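Local coordinates for protein adenylosuccinate lyase (PDB 4EEI) that probably catalyses two fumarate-releasing steps of purine synthesis, splitting adenylosuccinate into AMP and fumarate and cleaving the corresponding succinyl-aminoimidazole carboxamide ribotide, at residues Y20-M23 / L24-E27; T43-E46 / I47-R50; T74-A77 / E78-A82. All blocks are in the same frame, centred on the assembly; numbering follows the deposited sequence.

Three local contacts illustrate how neighbouring helices of a lyase 1 family enzyme each carry short-range contacts of their own. Interaction 1 lies within helix 16-33, interaction 2 makes up helix 43-50, the next along the chain, and interaction 3 closes helix 68-77. The centres of interactions 1 and 2, and of 2 and 3, are about 12 Å apart; those of 1 and 3 are about 15 Å apart. Interactions 2 and 3 touch directly, F80 CZ lying 3.8 Å from I47 CA and F80 CD2 3.7 Å from R50 NH2. Interaction 1 is nearest the active site: the M23 side chain is about 9 Å from bound AMP, against about 13 Å for that of T74.

Interaction 1 (Y20-M23 / L24-E27); sequences YAKM and LEVE
K22 and E25 lie side by side on the surface of helix 16-33 and point the same way, yet their charged ends do not meet. The lysine bends at each torsion beyond CB, chi3 standing at 106°, and this brings its CE to 3.4 Å from E25 OE1 while NZ turns back toward the preceding turn, where it is hydrogen-bonded to N18 OD1. NZ and E25 OE1 remain 4.6 Å apart. E25 itself is extended, its carboxylate reaching alongside the lysine methylenes, and both chains also rest on L104 of helix 94-131.

M23 and E27 leave the buried side in broadly the same direction, one turn apart, and both meet F72 of helix 68-77. M23 runs straight beyond CG and packs on I69 too. E27 CG stands beside its own backbone N (chi1 -69°), 3.2 Å from M23 O; the bend at chi2 then turns the carboxylate, whose OE2 is hydrogen-bonded to H89 ND1. This face lies close to the nucleotide site, the M23 side chain being about 5 Å from that of D68, an AMP-binding residue, and the E27 side chain about 9 Å from bound succinate. V26 places CG2 3.2 Å from K22 O.

Beneath run regular i to i+4 helical bonds, from L24 N to Y20 O at 2.9 Å through to E27 N to M23 O, also 2.9 Å with an N-H...O angle of 165°. The opposite charges of K22 and E25 probably attract only at a distance, whereas the buried E27 carboxylate has its hydrogen bond with H89, which probably limits the rotation of both groups.

Interaction 2 (T43-E46 / I47-R50); sequences TAAE and IRAR
I47 reaches back along the first turn of helix 43-50, CG1 beside its backbone N: that atom sits 3.5 Å from T43 O, the same carbonyl that accepts the I47 amide, and CD1 faces the methyl CG2 of T43.

R48 follows with its backbone N bonded to A44 O at 2.9 Å. The side chain starts out extended, with CG trans to the amide nitrogen (chi1 -178°), and then turns at chi3, which brings the guanidinium back over the preceding turn. One face of that group looks onto A44 O, offset toward the rim, while NH1 comes within 3.8 Å of A45 CA.

At A49 the helical bonding begins to bifurcate: its amide donates to A45 O at 3.2 Å and, weakly, to E46 O.

R50 closes the series as the arginine of an i to i+4 Glu-Arg pair on the exposed side of the helix, I47 being on the buried side. Its CG packs 3.2 Å from E46 O, and bends at chi2 and chi3 bring NH1 to E46 OE2 in a salt bridge; the modelled 2.5 Å is unusually short and its exact length doubtful. The oxygen arrives at the edge of the guanidinium, near its plane, but the carboxylate is turned 82° from that plane, so a single oxygen and a single nitrogen make the link.

Within the fold this short helix leans on helix 16-33, I47 resting on L28 and L31 and R48 on L28, with a long, weak ion pair from R48 to E32; I47 and R50 also meet F80, which follows helix 68-77.

Interaction 3 (T74-A77 / E78-A82); sequences TSIA and EQFTA
This is a helix-end contact, where the last turn of helix 68-77 gives way to the loop leading toward helix 94-131, and much of it is loop groups gathering round the final helical carbonyls. E78 N still makes a regular helical bond to T74 O, whereas Q79 N reaches I76 O at 2.9 Å. The Q79 side chain, extended beyond CG, runs back along the helix to bring NE2 to S75 O at 3.0 Å; that bond is nearly straight (169°) and S75 O lies in the amide plane of Q79, although the donor stands above the plane of the carbonyl. Q79 OE1 is hydrogen-bonded to Q52 N.

A type I beta turn from A77 to F80 ends the helix, with F80 N bonded to A77 O from above the carbonyl plane. Beside it, I76 O meets the edge of the F80 ring at CD1, 3.2 Å away, and I76 CG2 packs against CE1.

E78 takes the crowded position between its own N and C (chi1 73°), which lays CG against T74 O. A water donates to both E78 OE2 and S75 O, each at 2.7 Å, and OE2 is also in a salt bridge with R57 of helix 55-65.

Interaction 1 (Y20-M23 / L24-E27)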
loop_
_atom_site.group_PDB
_atom_site.type_symbol
_atom_site.label_atom_id
_atom_site.label_comp_id
_atom_site.label_asym_id
_atom_site.label_seq_id
_atom_site.Cartn_x
_atom_site.Cartn_y
_atom_site.Cartn_z
ATOM N N TYR B 20 21.348 -19.558 12.289
ATOM C CA TYR B 20 22.675 -20.129 12.042
ATOM C C TYR B 20 22.643 -21.650 11.926
ATOM O O TYR B 20 23.424 -22.230 11.178
ATOM C CB TYR B 20 23.660 -19.710 13.143
ATOM C CG TYR B 20 23.865 -18.214 13.228
ATOM C CD1 TYR B 20 24.062 -17.449 12.083
ATOM C CD2 TYR B 20 23.845 -17.567 14.452
ATOM C CE1 TYR B 20 24.238 -16.076 12.165
ATOM C CE2 TYR B 20 24.019 -16.208 14.543
ATOM C CZ TYR B 20 24.212 -15.464 13.405
ATOM O OH TYR B 20 24.386 -14.102 13.517
ATOM N N ALA B 21 21.752 -22.305 12.668
ATOM C CA ALA B 21 21.647 -23.763 12.561
ATOM C C ALA B 21 21.208 -24.166 11.145
ATOM O O ALA B 21 21.678 -25.164 10.591
ATOM C CB ALA B 21 20.708 -24.326 13.610
ATOM N N LYS B 22 20.311 -23.387 10.552
ATOM C CA LYS B 22 19.882 -23.680 9.185
ATOM C C LYS B 22 20.986 -23.363 8.186
ATOM O O LYS B 22 21.179 -24.103 7.215
ATOM C CB LYS B 22 18.577 -22.942 8.854
ATOM C CG LYS B 22 17.366 -23.435 9.677
ATOM C CD LYS B 22 17.014 -24.886 9.352
ATOM C CE LYS B 22 17.430 -25.857 10.450
ATOM N NZ LYS B 22 16.555 -25.811 11.662
ATOM N N MET B 23 21.729 -22.284 8.428
ATOM C CA MET B 23 22.890 -21.977 7.589
ATOM C C MET B 23 23.900 -23.121 7.624
ATOM O O MET B 23 24.478 -23.496 6.594
ATOM C CB MET B 23 23.549 -20.671 8.032
ATOM C CG MET B 23 22.785 -19.421 7.595
ATOM S SD MET B 23 23.608 -17.920 8.170
ATOM C CE MET B 23 22.445 -16.664 7.597
ATOM N N LEU B 24 24.093 -23.687 8.805
ATOM C CA LEU B 24 25.020 -24.803 8.959
ATOM C C LEU B 24 24.547 -26.026 8.178
ATOM O O LEU B 24 25.348 -26.701 7.528
ATOM C CB LEU B 24 25.209 -25.151 10.437
ATOM C CG LEU B 24 26.164 -26.329 10.671
ATOM C CD1 LEU B 24 27.568 -26.012 10.154
ATOM C CD2 LEU B 24 26.213 -26.703 12.149
ATOM N N GLU B 25 23.249 -26.313 8.242
ATOM C CA GLU B 25 22.690 -27.455 7.523
ATOM C C GLU B 25 22.892 -27.299 6.015
ATOM O O GLU B 25 23.235 -28.258 5.316
ATOM C CB GLU B 25 21.197 -27.620 7.845
ATOM C CG GLU B 25 20.564 -28.820 7.141
ATOM C CD GLU B 25 19.062 -28.952 7.389
ATOM O OE1 GLU B 25 18.529 -28.261 8.285
ATOM O OE2 GLU B 25 18.417 -29.754 6.676
ATOM N N VAL B 26 22.681 -26.084 5.516
ATOM C CA VAL B 26 22.909 -25.778 4.104
ATOM C C VAL B 26 24.383 -25.888 3.704
ATOM O O VAL B 26 24.704 -26.460 2.650
ATOM C CB VAL B 26 22.339 -24.389 3.760
ATOM C CG1 VAL B 26 22.627 -24.030 2.321
ATOM C CG2 VAL B 26 20.844 -24.381 4.020
ATOM N N GLU B 27 25.279 -25.348 4.530
ATOM C CA GLU B 27 26.717 -25.472 4.271
ATOM C C GLU B 27 27.137 -26.940 4.198
ATOM O O GLU B 27 27.984 -27.317 3.386
ATOM C CB GLU B 27 27.540 -24.792 5.377
ATOM C CG GLU B 27 27.462 -23.265 5.425
ATOM C CD GLU B 27 28.418 -22.576 4.450
ATOM O OE1 GLU B 27 28.969 -23.250 3.547
ATOM O OE2 GLU B 27 28.620 -21.346 4.592
#

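Interaction 2 (T43-E46 / I47-R50)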
loop_
_atom_site.group_PDB
_atom_site.type_symbol
_atom_site.label_atom_id
_atom_site.label_comp_id
_atom_site.label_asym_id
_atom_site.label_seq_id
_atom_site.Cartn_x
_atom_site.Cartn_y
_atom_site.Cartn_z
ATOM N N THR B 43 33.856 -35.766 5.673
ATOM C CA THR B 43 34.133 -34.436 6.208
ATOM C C THR B 43 32.873 -33.748 6.734
ATOM O O THR B 43 32.854 -33.239 7.855
ATOM C CB THR B 43 34.820 -33.542 5.162
ATOM O OG1 THR B 43 36.061 -34.143 4.761
ATOM C CG2 THR B 43 35.094 -32.167 5.736
ATOM N N ALA B 44 31.821 -33.732 5.921
ATOM C CA ALA B 44 30.560 -33.111 6.323
ATOM C C ALA B 44 29.980 -33.787 7.567
ATOM O O ALA B 44 29.457 -33.122 8.462
ATOM C CB ALA B 44 29.563 -33.149 5.177
ATOM N N ALA B 45 30.067 -35.110 7.629
ATOM C CA ALA B 45 29.509 -35.836 8.767
ATOM C C ALA B 45 30.280 -35.527 10.051
ATOM O O ALA B 45 29.705 -35.472 11.143
ATOM C CB ALA B 45 29.507 -37.327 8.492
ATOM N N GLU B 46 31.591 -35.349 9.910
ATOM C CA GLU B 46 32.457 -35.010 11.036
ATOM C C GLU B 46 32.058 -33.663 11.642
ATOM O O GLU B 46 31.891 -33.535 12.857
ATOM C CB GLU B 46 33.908 -34.955 10.561
ATOM C CG GLU B 46 34.902 -34.438 11.588
ATOM C CD GLU B 46 35.358 -35.510 12.561
ATOM O OE1 GLU B 46 34.848 -36.648 12.477
ATOM O OE2 GLU B 46 36.231 -35.215 13.409
ATOM N N ILE B 47 31.894 -32.665 10.779
ATOM C CA ILE B 47 31.536 -31.324 11.219
ATOM C C ILE B 47 30.114 -31.304 11.782
ATOM O O ILE B 47 29.845 -30.662 12.803
ATOM C CB ILE B 47 31.700 -30.310 10.068
ATOM C CG1 ILE B 47 33.169 -30.238 9.635
ATOM C CG2 ILE B 47 31.180 -28.933 10.469
ATOM C CD1 ILE B 47 33.429 -29.307 8.447
ATOM N N ARG B 48 29.214 -32.026 11.122
ATOM C CA ARG B 48 27.825 -32.134 11.566
ATOM C C ARG B 48 27.729 -32.619 13.012
ATOM O O ARG B 48 26.908 -32.128 13.782
ATOM C CB ARG B 48 27.048 -33.074 10.632
ATOM C CG ARG B 48 25.566 -33.235 10.962
ATOM C CD ARG B 48 24.823 -34.019 9.870
ATOM N NE ARG B 48 24.796 -33.325 8.579
ATOM C CZ ARG B 48 25.410 -33.752 7.475
ATOM N NH1 ARG B 48 26.102 -34.882 7.481
ATOM N NH2 ARG B 48 25.320 -33.052 6.349
ATOM N N ALA B 49 28.589 -33.559 13.385
ATOM C CA ALA B 49 28.516 -34.180 14.711
ATOM C C ALA B 49 29.080 -33.324 15.847
ATOM O O ALA B 49 28.799 -33.577 17.018
ATOM C CB ALA B 49 29.214 -35.544 14.691
ATOM N N ARG B 50 29.880 -32.318 15.508
ATOM C CA ARG B 50 30.652 -31.600 16.519
ATOM C C ARG B 50 30.370 -30.101 16.584
ATOM O O ARG B 50 30.470 -29.491 17.649
ATOM C CB ARG B 50 32.137 -31.826 16.264
ATOM C CG ARG B 50 32.497 -33.279 16.038
ATOM C CD ARG B 50 33.622 -33.693 16.959
ATOM N NE ARG B 50 34.674 -32.681 16.984
ATOM C CZ ARG B 50 35.692 -32.642 16.132
ATOM N NH1 ARG B 50 35.803 -33.567 15.189
ATOM N NH2 ARG B 50 36.603 -31.681 16.223
#

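Interaction 3 (T74-A77 / E78-A82)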
loop_
_atom_site.group_PDB
_atom_site.type_symbol
_atom_site.label_atom_id
_atom_site.label_comp_id
_atom_site.label_asym_id
_atom_site.label_seq_id
_atom_site.Cartn_x
_atom_site.Cartn_y
_atom_site.Cartn_z
ATOM N N THR B 74 33.567 -18.257 10.189
ATOM C CA THR B 74 34.698 -18.217 11.111
ATOM C C THR B 74 34.323 -18.860 12.443
ATOM O O THR B 74 35.144 -19.544 13.057
ATOM C CB THR B 74 35.207 -16.776 11.319
ATOM O OG1 THR B 74 35.644 -16.239 10.064
ATOM C CG2 THR B 74 36.367 -16.739 12.297
ATOM N N SER B 75 33.083 -18.670 12.889
ATOM C CA SER B 75 32.672 -19.263 14.168
ATOM C C SER B 75 32.662 -20.792 14.092
ATOM O O SER B 75 32.935 -21.469 15.081
ATOM C CB SER B 75 31.305 -18.735 14.628
ATOM O OG SER B 75 30.242 -19.362 13.934
ATOM N N ILE B 76 32.355 -21.331 12.914
ATOM C CA ILE B 76 32.381 -22.780 12.701
ATOM C C ILE B 76 33.813 -23.300 12.519
ATOM O O ILE B 76 34.258 -24.211 13.228
ATOM C CB ILE B 76 31.552 -23.183 11.460
ATOM C CG1 ILE B 76 30.078 -22.777 11.618
ATOM C CG2 ILE B 76 31.695 -24.673 11.189
ATOM C CD1 ILE B 76 29.429 -23.256 12.912
ATOM N N ALA B 77 34.525 -22.717 11.559
ATOM C CA ALA B 77 35.887 -23.129 11.229
ATOM C C ALA B 77 36.837 -23.151 12.426
ATOM O O ALA B 77 37.722 -24.016 12.516
ATOM C CB ALA B 77 36.452 -22.241 10.124
ATOM N N GLU B 78 36.666 -22.209 13.348
ATOM C CA GLU B 78 37.591 -22.112 14.478
ATOM C C GLU B 78 37.398 -23.250 15.487
ATOM O O GLU B 78 38.173 -23.387 16.437
ATOM C CB GLU B 78 37.501 -20.736 15.156
ATOM C CG GLU B 78 36.248 -20.506 15.987
ATOM C CD GLU B 78 36.203 -19.112 16.603
ATOM O OE1 GLU B 78 37.076 -18.278 16.277
ATOM O OE2 GLU B 78 35.291 -18.853 17.411
ATOM N N GLN B 79 36.373 -24.074 15.272
ATOM C CA GLN B 79 36.136 -25.227 16.138
ATOM C C GLN B 79 36.858 -26.470 15.614
ATOM O O GLN B 79 36.831 -27.521 16.247
ATOM C CB GLN B 79 34.637 -25.510 16.257
ATOM C CG GLN B 79 33.829 -24.359 16.851
ATOM C CD GLN B 79 32.343 -24.651 16.904
ATOM O OE1 GLN B 79 31.922 -25.695 17.398
ATOM N NE2 GLN B 79 31.539 -23.730 16.386
ATOM N N PHE B 80 37.509 -26.344 14.463
ATOM C CA PHE B 80 38.131 -27.499 13.810
ATOM C C PHE B 80 39.567 -27.244 13.367
ATOM O O PHE B 80 40.008 -26.094 13.303
ATOM C CB PHE B 80 37.293 -27.921 12.601
ATOM C CG PHE B 80 35.890 -28.307 12.955
ATOM C CD1 PHE B 80 34.875 -27.362 12.951
ATOM C CD2 PHE B 80 35.592 -29.611 13.322
ATOM C CE1 PHE B 80 33.586 -27.714 13.295
ATOM C CE2 PHE B 80 34.306 -29.975 13.665
ATOM C CZ PHE B 80 33.298 -29.022 13.653
ATOM N N THR B 81 40.291 -28.321 13.059
ATOM C CA THR B 81 41.624 -28.207 12.474
ATOM C C THR B 81 41.538 -27.461 11.147
ATOM O O THR B 81 40.485 -27.442 10.503
ATOM C CB THR B 81 42.276 -29.591 12.234
ATOM O OG1 THR B 81 41.459 -30.368 11.347
ATOM C CG2 THR B 81 42.447 -30.343 13.543
ATOM N N ALA B 82 42.643 -26.843 10.741
ATOM C CA ALA B 82 42.689 -26.133 9.466
ATOM C C ALA B 82 42.348 -27.084 8.323
ATOM O O ALA B 82 41.701 -26.694 7.344
ATOM C CB ALA B 82 44.054 -25.513 9.257
HETATM O O HOH W 1 33.248 -20.608 17.598
HETATM O O HOH W 2 38.989 -25.034 10.335
#